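Local atomic coordinates of Lmo0812 protein (Listeria monocytogenes serovar 1/2a, PDB entry 4YF1), a protein that probably acts as an HD-domain pyrophosphohydrolase, possibly removing the 3'-diphosphate from guanosine-3',5'-bis(diphosphate). Residues A81-S86 / N110-A115; A115-D120 / Q155-N160; H101-V106 / Q150-Q155; N159-G164 / D175-L180. All blocks are in the same frame, centred on the assembly; numbering follows the deposited sequence.

Going from the N terminus, interaction 1 closes the first loop, bringing helix 78-87 to the start of helix 111-132, with helix 95-108 in the loop between them. That helix belongs to interaction 3, which carries it on to helix 147-160, so interactions 1 and 3 cross. Interaction 2 takes over at Ala115, further along helix 111-132, and also reaches helix 147-160, crossing interaction 3 as well. Interaction 4 begins where interaction 2 ends, at Asn159 and Asn160, and closes a short loop onto helix 172-184. Lys114 of interaction 1 ties three of the contacts together: its NZ hydrogen-bonds to the carbonyl oxygens of Val106, Met161 and Tyr163.

Interaction 1: A81-S86 / N110-A115; sequences ADLVAS and NLEEKA
Leu83 reaches across from helix 78-87 with one methyl, CD2, which lies 3.8 Å from Glu112 OE1 and also rests near the CB of that glutamate. Leu83 leaves its backbone pointing neither at nor away from segment 110-115; its branched end bends in to make the contact. Leu83 also packs against Ala55 of helix 50-64. The polar end of Glu112 is held from outside the contact, by a salt bridge from OE2 to Arg49. Glu113 is met by Ser86 instead, whose OG sits 3.8 Å from Glu113 CG, hydroxyl against methylene. Glu113 has a second job, because it forms a capping box with Asn110 at the start of helix 111-132. Asn110 OD1 accepts from Glu113 N at 2.9 Å, the donor lying almost on the line of the C=O bond. In return Asn110 N gives a nearly straight bond to Glu113 OE1 (2.7 Å, 170°), using the anti lone pair of that oxygen. The other oxygen, OE2, accepts from a water, which also makes a weak bond to Asp82 O. Ser86 OG, placed between backbone N and carbonyl carbon (chi1 74°), folds back to donate to Leu83 O at 2.6 Å, and it accepts from a second water at 2.7 Å that also donates to Glu113 O.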
loop_
_atom_site.group_PDB
_atom_site.type_symbol
_atom_site.label_atom_id
_atom_site.label_comp_id
_atom_site.label_asym_id
_atom_site.label_seq_id
_atom_site.Cartn_x
_atom_site.Cartn_y
_atom_site.Cartn_z
ATOM N N ALA A 81 4.645 10.296 3.628
ATOM C CA ALA A 81 3.785 11.007 4.586
ATOM C C ALA A 81 3.296 12.334 4.007
ATOM O O ALA A 81 2.118 12.654 4.107
ATOM C CB ALA A 81 4.493 11.226 5.901
ATOM N N ASP A 82 4.193 13.058 3.341
ATOM C CA ASP A 82 3.840 14.335 2.720
ATOM C C ASP A 82 2.889 14.188 1.557
ATOM O O ASP A 82 2.009 15.039 1.357
ATOM C CB ASP A 82 5.082 15.098 2.273
ATOM C CG ASP A 82 5.884 15.643 3.447
ATOM O OD1 ASP A 82 5.357 15.661 4.589
ATOM O OD2 ASP A 82 7.048 16.045 3.217
ATOM N N LEU A 83 3.070 13.139 0.772
ATOM C CA LEU A 83 2.168 12.911 -0.356
ATOM C C LEU A 83 0.749 12.601 0.199
ATOM O O LEU A 83 -0.252 13.144 -0.275
ATOM C CB LEU A 83 2.691 11.794 -1.271
ATOM C CG LEU A 83 3.887 12.192 -2.162
ATOM C CD1 LEU A 83 4.521 10.971 -2.800
ATOM C CD2 LEU A 83 3.440 13.183 -3.230
ATOM N N VAL A 84 0.696 11.777 1.228
ATOM C CA VAL A 84 -0.566 11.425 1.871
ATOM C C VAL A 84 -1.262 12.652 2.457
ATOM O O VAL A 84 -2.475 12.857 2.243
ATOM C CB VAL A 84 -0.354 10.360 2.969
ATOM C CG1 VAL A 84 -1.617 10.185 3.806
ATOM C CG2 VAL A 84 0.004 9.039 2.338
ATOM N N ALA A 85 -0.505 13.467 3.186
ATOM C CA ALA A 85 -1.057 14.663 3.801
ATOM C C ALA A 85 -1.585 15.645 2.784
ATOM O O ALA A 85 -2.527 16.387 3.095
ATOM C CB ALA A 85 -0.021 15.355 4.686
ATOM N N SER A 86 -1.010 15.664 1.575
ATOM C CA SER A 86 -1.462 16.612 0.559
ATOM C C SER A 86 -2.956 16.461 0.186
ATOM O O SER A 86 -3.590 17.454 -0.158
ATOM C CB SER A 86 -0.618 16.544 -0.709
ATOM O OG SER A 86 -0.877 15.385 -1.497
ATOM N N ASN A 110 1.296 19.739 -7.498
ATOM C CA ASN A 110 2.174 19.260 -8.573
ATOM C C ASN A 110 1.538 18.042 -9.241
ATOM O O ASN A 110 0.406 17.620 -8.845
ATOM C CB ASN A 110 3.624 18.983 -8.070
ATOM C CG ASN A 110 3.716 17.809 -7.083
ATOM O OD1 ASN A 110 2.894 16.882 -7.085
ATOM N ND2 ASN A 110 4.779 17.813 -6.281
ATOM N N LEU A 111 2.180 17.475 -10.259
ATOM C CA LEU A 111 1.559 16.341 -10.995
ATOM C C LEU A 111 1.188 15.155 -10.104
ATOM O O LEU A 111 0.042 14.616 -10.211
ATOM C CB LEU A 111 2.408 15.868 -12.182
ATOM C CG LEU A 111 1.877 14.658 -12.993
ATOM C CD1 LEU A 111 0.505 14.923 -13.557
ATOM C CD2 LEU A 111 2.855 14.273 -14.120
ATOM N N GLU A 112 2.091 14.785 -9.194
ATOM C CA GLU A 112 1.836 13.667 -8.258
ATOM C C GLU A 112 0.631 13.953 -7.358
ATOM O O GLU A 112 -0.282 13.092 -7.197
ATOM C CB GLU A 112 3.053 13.372 -7.403
ATOM C CG GLU A 112 4.226 12.903 -8.264
ATOM C CD GLU A 112 5.463 12.585 -7.475
ATOM O OE1 GLU A 112 5.583 13.032 -6.307
ATOM O OE2 GLU A 112 6.351 11.897 -8.036
ATOM N N GLU A 113 0.606 15.157 -6.790
ATOM C CA GLU A 113 -0.508 15.564 -5.899
ATOM C C GLU A 113 -1.822 15.561 -6.628
ATOM O O GLU A 113 -2.831 15.141 -6.052
ATOM C CB GLU A 113 -0.204 16.933 -5.284
ATOM C CG GLU A 113 1.071 16.882 -4.432
ATOM C CD GLU A 113 1.620 18.236 -4.025
ATOM O OE1 GLU A 113 1.570 19.200 -4.834
ATOM O OE2 GLU A 113 2.159 18.303 -2.894
ATOM N N LYS A 114 -1.835 16.050 -7.864
ATOM C CA LYS A 114 -3.065 16.032 -8.697
ATOM C C LYS A 114 -3.492 14.602 -8.983
ATOM O O LYS A 114 -4.653 14.242 -8.853
ATOM C CB LYS A 114 -2.820 16.746 -10.025
ATOM C CG LYS A 114 -2.606 18.242 -9.883
ATOM C CD LYS A 114 -2.112 18.836 -11.174
ATOM C CE LYS A 114 -2.142 20.367 -11.185
ATOM N NZ LYS A 114 -3.435 20.839 -11.763
ATOM N N ALA A 115 -2.523 13.753 -9.283
ATOM C CA ALA A 115 -2.847 12.369 -9.637
ATOM C C ALA A 115 -3.475 11.599 -8.474
ATOM O O ALA A 115 -4.362 10.769 -8.689
ATOM C CB ALA A 115 -1.606 11.642 -10.155
HETATM O O HOH W 1 2.958 16.259 -1.318
HETATM O O HOH W 2 -2.734 16.248 -3.298
#

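Interaction 2: A115-D120 / Q155-N160; sequences ALIVAD and QGIKNN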
loop_
_atom_site.group_PDB
_atom_site.type_symbol
_atom_site.label_atom_id
_atom_site.label_comp_id
_atom_site.label_asym_id
_atom_site.label_seq_id
_atom_site.Cartn_x
_atom_site.Cartn_y
_atom_site.Cartn_z
ATOM N N ALA A 115 -2.523 13.753 -9.283
ATOM C CA ALA A 115 -2.847 12.369 -9.637
ATOM C C ALA A 115 -3.475 11.599 -8.474
ATOM O O ALA A 115 -4.362 10.769 -8.689
ATOM C CB ALA A 115 -1.606 11.642 -10.155
ATOM N N LEU A 116 -3.022 11.876 -7.251
ATOM C CA LEU A 116 -3.556 11.198 -6.078
ATOM C C LEU A 116 -5.037 11.504 -5.893
ATOM O O LEU A 116 -5.859 10.605 -5.569
ATOM C CB LEU A 116 -2.809 11.650 -4.853
ATOM C CG LEU A 116 -1.419 11.014 -4.801
ATOM C CD1 LEU A 116 -0.550 11.868 -3.880
ATOM C CD2 LEU A 116 -1.524 9.578 -4.314
ATOM N N ILE A 117 -5.367 12.763 -6.106
ATOM C CA ILE A 117 -6.775 13.201 -5.973
ATOM C C ILE A 117 -7.621 12.620 -7.101
ATOM O O ILE A 117 -8.714 12.103 -6.835
ATOM C CB ILE A 117 -6.901 14.735 -5.976
ATOM C CG1 ILE A 117 -6.249 15.316 -4.721
ATOM C CG2 ILE A 117 -8.395 15.150 -6.045
ATOM C CD1 ILE A 117 -6.081 16.828 -4.692
ATOM N N VAL A 118 -7.184 12.755 -8.351
ATOM C CA VAL A 118 -8.013 12.265 -9.466
ATOM C C VAL A 118 -8.198 10.730 -9.424
ATOM O O VAL A 118 -9.316 10.247 -9.623
ATOM C CB VAL A 118 -7.516 12.750 -10.818
ATOM C CG1 VAL A 118 -8.361 12.239 -11.941
ATOM C CG2 VAL A 118 -7.414 14.269 -10.879
ATOM N N ALA A 119 -7.143 9.980 -9.102
ATOM C CA ALA A 119 -7.244 8.528 -9.006
ATOM C C ALA A 119 -8.259 8.104 -7.944
ATOM O O ALA A 119 -9.049 7.181 -8.149
ATOM C CB ALA A 119 -5.892 7.909 -8.723
ATOM N N ASP A 120 -8.218 8.782 -6.809
ATOM C CA ASP A 120 -9.160 8.524 -5.726
ATOM C C ASP A 120 -10.603 8.777 -6.219
ATOM O O ASP A 120 -11.489 7.955 -6.000
ATOM C CB ASP A 120 -8.852 9.452 -4.556
ATOM C CG ASP A 120 -9.894 9.343 -3.421
ATOM O OD1 ASP A 120 -10.090 8.234 -2.895
ATOM O OD2 ASP A 120 -10.469 10.372 -3.042
ATOM N N GLN A 155 -17.408 18.241 -10.899
ATOM C CA GLN A 155 -17.123 19.185 -11.989
ATOM C C GLN A 155 -15.940 20.066 -11.594
ATOM O O GLN A 155 -15.060 20.371 -12.455
ATOM C CB GLN A 155 -18.360 20.007 -12.364
ATOM C CG GLN A 155 -19.297 19.165 -13.166
ATOM C CD GLN A 155 -20.510 19.932 -13.655
ATOM O OE1 GLN A 155 -20.810 21.047 -13.209
ATOM N NE2 GLN A 155 -21.169 19.360 -14.599
ATOM N N GLY A 156 -15.861 20.432 -10.306
ATOM C CA GLY A 156 -14.720 21.221 -9.816
ATOM C C GLY A 156 -13.363 20.504 -10.019
ATOM O O GLY A 156 -12.371 21.137 -10.453
ATOM N N ILE A 157 -13.308 19.214 -9.683
ATOM C CA ILE A 157 -12.078 18.423 -9.876
ATOM C C ILE A 157 -11.792 18.361 -11.376
ATOM O O ILE A 157 -10.697 18.718 -11.835
ATOM C CB ILE A 157 -12.194 16.983 -9.307
ATOM C CG1 ILE A 157 -12.457 16.979 -7.775
ATOM C CG2 ILE A 157 -10.920 16.187 -9.622
ATOM C CD1 ILE A 157 -11.452 17.744 -6.955
ATOM N N LYS A 158 -12.806 17.947 -12.148
ATOM C CA LYS A 158 -12.646 17.835 -13.590
ATOM C C LYS A 158 -12.153 19.127 -14.247
ATOM O O LYS A 158 -11.215 19.095 -15.072
ATOM C CB LYS A 158 -13.914 17.301 -14.264
ATOM C CG LYS A 158 -13.935 17.483 -15.769
ATOM C CD LYS A 158 -15.294 17.101 -16.311
ATOM C CE LYS A 158 -15.600 17.848 -17.592
ATOM N NZ LYS A 158 -15.776 19.318 -17.346
ATOM N N ASN A 159 -12.721 20.267 -13.860
ATOM C CA ASN A 159 -12.336 21.546 -14.474
ATOM C C ASN A 159 -11.056 22.178 -13.955
ATOM O O ASN A 159 -10.623 23.172 -14.504
ATOM C CB ASN A 159 -13.496 22.539 -14.367
ATOM C CG ASN A 159 -14.669 22.108 -15.213
ATOM O OD1 ASN A 159 -14.471 21.433 -16.220
ATOM N ND2 ASN A 159 -15.881 22.441 -14.802
ATOM N N ASN A 160 -10.468 21.610 -12.914
ATOM C CA ASN A 160 -9.237 22.176 -12.346
ATOM C C ASN A 160 -8.030 21.240 -12.406
ATOM O O ASN A 160 -6.880 21.720 -12.359
ATOM C CB ASN A 160 -9.511 22.634 -10.911
ATOM C CG ASN A 160 -10.291 23.935 -10.865
ATOM O OD1 ASN A 160 -9.726 25.006 -11.034
ATOM N ND2 ASN A 160 -11.604 23.845 -10.657
#
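Ile117, Val118 and Ile157 make this contact and none of them has a flat group; the flat group nearby is the amide of Asn160, which does not itself touch segment 115-120. At its edge, ND2 donates to Gly156 O at 2.8 Å, with the acceptor only 2° out of the amide plane and the donor on a lone pair of the carbonyl. OD1 is taken by Arg107 NE, so both ends of the amide are held. The contact itself is purely aliphatic, and Ile157 meets both partners with separate branches. Its CD1 touches Ile117 CG2 at 4.1 Å, and its CG2 faces Val118 CG2 at 4.2 Å. In Ile157, chi1 (-61°) sets CG2 anti to the backbone N, facing Val118, and the bend at chi2 (-55°) brings CD1 to Ile117. The Val118 and Ile157 side chains run past each other in opposite directions. Further along the same helix, Asp120 hydrogen-bonds His35 and His87; it is consistent with the closing aspartate of an HD motif, though no metal is bound there. Helix 95-108 packs against Ile117 and helix 172-184 against Val118 and Ile157, so the contact is buried near the centre of the helical bundle.

Interaction 3: H101-V106 / Q150-Q155; sequences HTIEQV and QKWYNQ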
loop_
_atom_site.group_PDB
_atom_site.type_symbol
_atom_site.label_atom_id
_atom_site.label_comp_id
_atom_site.label_asym_id
_atom_site.label_seq_id
_atom_site.Cartn_x
_atom_site.Cartn_y
_atom_site.Cartn_z
ATOM N N HIS A 101 -11.465 22.841 -0.480
ATOM C CA HIS A 101 -10.023 22.780 -0.272
ATOM C C HIS A 101 -9.392 21.748 -1.208
ATOM O O HIS A 101 -8.270 21.944 -1.691
ATOM C CB HIS A 101 -9.646 22.526 1.179
ATOM C CG HIS A 101 -10.023 23.640 2.104
ATOM N ND1 HIS A 101 -10.268 23.439 3.445
ATOM C CD2 HIS A 101 -10.296 24.939 1.865
ATOM C CE1 HIS A 101 -10.619 24.579 4.003
ATOM N NE2 HIS A 101 -10.662 25.502 3.061
ATOM N N THR A 102 -10.104 20.664 -1.477
ATOM C CA THR A 102 -9.599 19.647 -2.424
ATOM C C THR A 102 -9.543 20.183 -3.868
ATOM O O THR A 102 -8.549 19.923 -4.609
ATOM C CB THR A 102 -10.358 18.348 -2.280
ATOM O OG1 THR A 102 -10.095 17.835 -0.979
ATOM C CG2 THR A 102 -9.947 17.311 -3.315
ATOM N N ILE A 103 -10.545 20.958 -4.268
ATOM C CA ILE A 103 -10.545 21.594 -5.595
ATOM C C ILE A 103 -9.338 22.538 -5.752
ATOM O O ILE A 103 -8.621 22.457 -6.784
ATOM C CB ILE A 103 -11.877 22.324 -5.868
ATOM C CG1 ILE A 103 -12.978 21.272 -5.979
ATOM C CG2 ILE A 103 -11.804 23.183 -7.134
ATOM C CD1 ILE A 103 -14.396 21.850 -5.900
ATOM N N GLU A 104 -9.047 23.345 -4.716
ATOM C CA GLU A 104 -7.896 24.240 -4.771
ATOM C C GLU A 104 -6.595 23.417 -4.904
ATOM O O GLU A 104 -5.682 23.797 -5.653
ATOM C CB GLU A 104 -7.810 25.177 -3.524
ATOM C CG GLU A 104 -6.530 26.063 -3.483
ATOM C CD GLU A 104 -6.344 26.894 -2.198
ATOM O OE1 GLU A 104 -7.144 26.760 -1.236
ATOM O OE2 GLU A 104 -5.406 27.714 -2.158
ATOM N N GLN A 105 -6.518 22.313 -4.160
ATOM C CA GLN A 105 -5.330 21.460 -4.196
ATOM C C GLN A 105 -5.143 20.761 -5.572
ATOM O O GLN A 105 -3.984 20.673 -6.081
ATOM C CB GLN A 105 -5.370 20.478 -3.037
ATOM C CG GLN A 105 -4.248 19.481 -2.978
ATOM C CD GLN A 105 -2.948 20.102 -2.584
ATOM O OE1 GLN A 105 -2.857 21.283 -2.240
ATOM N NE2 GLN A 105 -1.928 19.282 -2.592
ATOM N N VAL A 106 -6.240 20.314 -6.191
ATOM C CA VAL A 106 -6.145 19.694 -7.505
ATOM C C VAL A 106 -5.795 20.749 -8.540
ATOM O O VAL A 106 -5.128 20.430 -9.541
ATOM C CB VAL A 106 -7.371 18.848 -7.898
ATOM C CG1 VAL A 106 -8.420 19.699 -8.591
ATOM C CG2 VAL A 106 -6.979 17.682 -8.819
ATOM N N GLN A 150 -22.730 17.150 -5.171
ATOM C CA GLN A 150 -21.871 16.152 -5.819
ATOM C C GLN A 150 -21.487 16.562 -7.226
ATOM O O GLN A 150 -20.342 16.334 -7.654
ATOM C CB GLN A 150 -22.478 14.754 -5.780
ATOM C CG GLN A 150 -22.441 14.147 -4.388
ATOM C CD GLN A 150 -21.056 13.721 -3.939
ATOM O OE1 GLN A 150 -20.067 13.979 -4.612
ATOM N NE2 GLN A 150 -20.974 13.118 -2.769
ATOM N N LYS A 151 -22.408 17.191 -7.939
ATOM C CA LYS A 151 -22.093 17.718 -9.260
ATOM C C LYS A 151 -21.071 18.837 -9.199
ATOM O O LYS A 151 -20.058 18.817 -9.954
ATOM C CB LYS A 151 -23.336 18.225 -9.918
ATOM C CG LYS A 151 -23.159 18.855 -11.288
ATOM C CD LYS A 151 -24.552 18.934 -11.924
ATOM C CE LYS A 151 -24.569 19.616 -13.272
ATOM N NZ LYS A 151 -24.569 21.099 -13.144
ATOM N N TRP A 152 -21.299 19.778 -8.269
ATOM C CA TRP A 152 -20.397 20.908 -8.091
ATOM C C TRP A 152 -18.985 20.405 -7.797
ATOM O O TRP A 152 -18.020 20.921 -8.336
ATOM C CB TRP A 152 -20.878 21.833 -6.967
ATOM C CG TRP A 152 -19.808 22.733 -6.400
ATOM C CD1 TRP A 152 -19.348 23.914 -6.916
ATOM C CD2 TRP A 152 -19.054 22.496 -5.205
ATOM N NE1 TRP A 152 -18.358 24.424 -6.098
ATOM C CE2 TRP A 152 -18.164 23.568 -5.050
ATOM C CE3 TRP A 152 -19.055 21.476 -4.250
ATOM C CZ2 TRP A 152 -17.281 23.649 -3.981
ATOM C CZ3 TRP A 152 -18.182 21.560 -3.170
ATOM C CH2 TRP A 152 -17.310 22.641 -3.046
ATOM N N TYR A 153 -18.894 19.406 -6.931
ATOM C CA TYR A 153 -17.597 18.851 -6.496
ATOM C C TYR A 153 -16.809 18.167 -7.621
ATOM O O TYR A 153 -15.649 18.526 -7.900
ATOM C CB TYR A 153 -17.844 17.894 -5.320
ATOM C CG TYR A 153 -16.628 17.167 -4.820
ATOM C CD1 TYR A 153 -15.419 17.830 -4.680
ATOM C CD2 TYR A 153 -16.696 15.831 -4.391
ATOM C CE1 TYR A 153 -14.302 17.179 -4.205
ATOM C CE2 TYR A 153 -15.564 15.175 -3.892
ATOM C CZ TYR A 153 -14.381 15.858 -3.810
ATOM O OH TYR A 153 -13.232 15.266 -3.278
ATOM N N ASN A 154 -17.455 17.211 -8.282
ATOM C CA ASN A 154 -16.831 16.444 -9.357
ATOM C C ASN A 154 -16.512 17.305 -10.575
ATOM O O ASN A 154 -15.401 17.191 -11.170
ATOM C CB ASN A 154 -17.689 15.219 -9.671
ATOM C CG ASN A 154 -17.632 14.189 -8.560
ATOM O OD1 ASN A 154 -18.549 14.060 -7.703
ATOM N ND2 ASN A 154 -16.543 13.495 -8.508
ATOM N N GLN A 155 -17.408 18.241 -10.899
ATOM C CA GLN A 155 -17.123 19.185 -11.989
ATOM C C GLN A 155 -15.940 20.066 -11.594
ATOM O O GLN A 155 -15.060 20.371 -12.455
ATOM C CB GLN A 155 -18.360 20.007 -12.364
ATOM C CG GLN A 155 -19.297 19.165 -13.166
ATOM C CD GLN A 155 -20.510 19.932 -13.655
ATOM O OE1 GLN A 155 -20.810 21.047 -13.209
ATOM N NE2 GLN A 155 -21.169 19.360 -14.599
HETATM O O HOH W 3 -11.617 15.792 -0.787
#
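Ile103 projects its CD1 over the ring of Trp152, joining two nearly parallel neighbours in the helical bundle of this HD-domain protein. The short axes of segments 101-106 and 150-155 diverge by 17° and come within 10.4 Å. The first kind of interaction is CH-pi: Ile103 CD1 lies 4.2 Å from the centroid of the six-membered ring of Trp152, 23° off its normal, above a single face and displaced toward the rim. Trp95 and Lys99 of helix 95-108 also touch the Trp152 side chain, so the same helix packs on Trp152 at more than one point. Apolar packing comes next. The same methyl is 4.3 Å from Tyr153 CD1 and approaches that ring at its edge. Separately, Thr102 CG2 sets a methyl beside the hydroxyl oxygen, 3.9 Å from Tyr153 OH. Tyr153 CG stands anti to the backbone N (chi1 176°), which sends the ring across to helix 95-108. The side chain of Tyr153 also lies close to the His and Asp residues of the possible HD motif, without touching them. The last kind is polar and indirect: one water links the two hydroxyls, 2.6 Å from Thr102 OG1 and 3.0 Å from Tyr153 OH.

Interaction 4: N159-G164 / D175-L180; sequences NNMEYG and DEYARL
A Met-aromatic contact between Met161, present as selenomethionine, and Tyr177 joins the turn from Asn160 to Tyr163 to helix 172-184. The selenium SE lies 3.9 Å from Tyr177 CD2 and 5.2 Å from the ring centroid, 72° off the normal, so it approaches the ring obliquely. Met161 gets there by setting CG between backbone N and carbonyl carbon (chi1 66°) and then running fully extended, which carries its terminal CE on to Ala178 CB at 4.1 Å. Thus one straight chain spans two consecutive residues of the helix. The turn around Met161 is a type I beta turn, closed by Tyr163 N to Asn160 O, and it also presents Glu162 to the same helix. There the contact becomes polar. Glu162 OE2 and, in the conformer described, Asp175 OD1 lie 4.4 Å apart, two like charges bridged by a water that donates to both, 2.5 Å from Glu162 OE2 and 2.6 Å from Asp175 OD1. Such a pair may raise the proton affinity of one carboxylate, and the second conformer of Asp175 makes the link less certain. Tyr177 OH reaches back to the side-chain amide of Asn154 in helix 147-160. Around the contact, Tyr177 also packs on Ile157 and Lys158 of helix 147-160 and on Lys121 of helix 111-132, while Met161 leans on Val106 of helix 95-108.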
loop_
_atom_site.group_PDB
_atom_site.type_symbol
_atom_site.label_atom_id
_atom_site.label_comp_id
_atom_site.label_asym_id
_atom_site.label_seq_id
_atom_site.Cartn_x
_atom_site.Cartn_y
_atom_site.Cartn_z
ATOM N N ASN A 159 -12.721 20.267 -13.860
ATOM C CA ASN A 159 -12.336 21.546 -14.474
ATOM C C ASN A 159 -11.056 22.178 -13.955
ATOM O O ASN A 159 -10.623 23.172 -14.504
ATOM C CB ASN A 159 -13.496 22.539 -14.367
ATOM C CG ASN A 159 -14.669 22.108 -15.213
ATOM O OD1 ASN A 159 -14.471 21.433 -16.220
ATOM N ND2 ASN A 159 -15.881 22.441 -14.802
ATOM N N ASN A 160 -10.468 21.610 -12.914
ATOM C CA ASN A 160 -9.237 22.176 -12.346
ATOM C C ASN A 160 -8.030 21.240 -12.406
ATOM O O ASN A 160 -6.880 21.720 -12.359
ATOM C CB ASN A 160 -9.511 22.634 -10.911
ATOM C CG ASN A 160 -10.291 23.935 -10.865
ATOM O OD1 ASN A 160 -9.726 25.006 -11.034
ATOM N ND2 ASN A 160 -11.604 23.845 -10.657
HETATM N N MSE A 161 -8.272 19.947 -12.616
HETATM C CA MSE A 161 -7.169 18.949 -12.592
HETATM C C MSE A 161 -6.075 19.190 -13.620
HETATM O O MSE A 161 -4.913 18.848 -13.358
HETATM C CB MSE A 161 -7.703 17.530 -12.676
HETATM C CG MSE A 161 -8.363 17.273 -14.032
HETATM SE SE MSE A 161 -9.200 15.510 -14.089
HETATM C CE MSE A 161 -9.808 15.663 -15.929
ATOM N N GLU A 162 -6.406 19.780 -14.772
ATOM C CA GLU A 162 -5.361 20.058 -15.814
ATOM C C GLU A 162 -4.614 21.389 -15.683
ATOM O O GLU A 162 -3.590 21.603 -16.366
ATOM C CB GLU A 162 -5.968 19.971 -17.218
ATOM C CG GLU A 162 -6.516 18.587 -17.527
ATOM C CD GLU A 162 -6.925 18.412 -18.981
ATOM O OE1 GLU A 162 -6.914 19.403 -19.754
ATOM O OE2 GLU A 162 -7.228 17.265 -19.352
ATOM N N TYR A 163 -5.043 22.232 -14.764
ATOM C CA TYR A 163 -4.465 23.555 -14.599
ATOM C C TYR A 163 -2.954 23.498 -14.339
ATOM O O TYR A 163 -2.497 22.828 -13.419
ATOM C CB TYR A 163 -5.135 24.322 -13.464
ATOM C CG TYR A 163 -4.698 25.782 -13.415
ATOM C CD1 TYR A 163 -5.230 26.710 -14.317
ATOM C CD2 TYR A 163 -3.756 26.230 -12.490
ATOM C CE1 TYR A 163 -4.822 28.048 -14.310
ATOM C CE2 TYR A 163 -3.349 27.567 -12.464
ATOM C CZ TYR A 163 -3.888 28.466 -13.378
ATOM O OH TYR A 163 -3.495 29.777 -13.385
ATOM N N GLY A 164 -2.214 24.185 -15.186
ATOM C CA GLY A 164 -0.756 24.275 -15.062
ATOM C C GLY A 164 0.021 23.083 -15.574
ATOM O O GLY A 164 1.261 23.076 -15.505
ATOM N N ASP A 175 -8.660 11.599 -18.424
ATOM C CA ASP A 175 -9.710 11.561 -19.452
ATOM C C ASP A 175 -10.847 10.602 -19.051
ATOM O O ASP A 175 -12.016 10.888 -19.314
ATOM C CB ASP A 175 -9.126 11.148 -20.822
ATOM C CG ASP A 175 -8.082 12.142 -21.355
ATOM O OD1 ASP A 175 -8.212 13.350 -21.067
ATOM O OD2 ASP A 175 -7.136 11.716 -22.067
ATOM N N GLU A 176 -10.505 9.489 -18.400
ATOM C CA GLU A 176 -11.510 8.512 -17.934
ATOM C C GLU A 176 -12.377 9.175 -16.863
ATOM O O GLU A 176 -13.592 9.002 -16.839
ATOM C CB GLU A 176 -10.937 7.248 -17.297
ATOM C CG GLU A 176 -10.137 6.364 -18.201
ATOM C CD GLU A 176 -9.488 5.223 -17.442
ATOM O OE1 GLU A 176 -10.221 4.497 -16.713
ATOM O OE2 GLU A 176 -8.252 5.054 -17.611
ATOM N N TYR A 177 -11.736 9.898 -15.959
ATOM C CA TYR A 177 -12.510 10.619 -14.936
ATOM C C TYR A 177 -13.415 11.672 -15.575
ATOM O O TYR A 177 -14.596 11.779 -15.182
ATOM C CB TYR A 177 -11.618 11.254 -13.898
ATOM C CG TYR A 177 -12.358 12.060 -12.868
ATOM C CD1 TYR A 177 -13.123 11.438 -11.906
ATOM C CD2 TYR A 177 -12.288 13.441 -12.854
ATOM C CE1 TYR A 177 -13.788 12.173 -10.943
ATOM C CE2 TYR A 177 -12.957 14.195 -11.888
ATOM C CZ TYR A 177 -13.701 13.542 -10.943
ATOM O OH TYR A 177 -14.354 14.252 -9.984
ATOM N N ALA A 178 -12.888 12.450 -16.518
ATOM C CA ALA A 178 -13.707 13.464 -17.213
ATOM C C ALA A 178 -14.965 12.846 -17.860
ATOM O O ALA A 178 -16.065 13.404 -17.707
ATOM C CB ALA A 178 -12.903 14.217 -18.243
ATOM N N ARG A 179 -14.803 11.711 -18.566
ATOM C CA ARG A 179 -15.925 11.023 -19.202
ATOM C C ARG A 179 -16.965 10.570 -18.175
ATOM O O ARG A 179 -18.161 10.700 -18.413
ATOM C CB ARG A 179 -15.472 9.835 -20.070
ATOM C CG ARG A 179 -14.702 10.218 -21.326
ATOM C CD ARG A 179 -14.521 9.029 -22.282
ATOM N NE ARG A 179 -13.957 7.831 -21.643
ATOM C CZ ARG A 179 -12.657 7.551 -21.515
ATOM N NH1 ARG A 179 -11.716 8.381 -21.959
ATOM N NH2 ARG A 179 -12.288 6.429 -20.911
ATOM N N LEU A 180 -16.505 10.028 -17.043
ATOM C CA LEU A 180 -17.425 9.632 -15.983
ATOM C C LEU A 180 -18.221 10.808 -15.418
ATOM O O LEU A 180 -19.437 10.669 -15.152
ATOM C CB LEU A 180 -16.727 8.910 -14.831
ATOM C CG LEU A 180 -16.589 7.417 -14.950
ATOM C CD1 LEU A 180 -15.640 6.886 -13.912
ATOM C CD2 LEU A 180 -17.952 6.765 -14.798
HETATM O O HOH W 4 -8.079 14.897 -18.955
#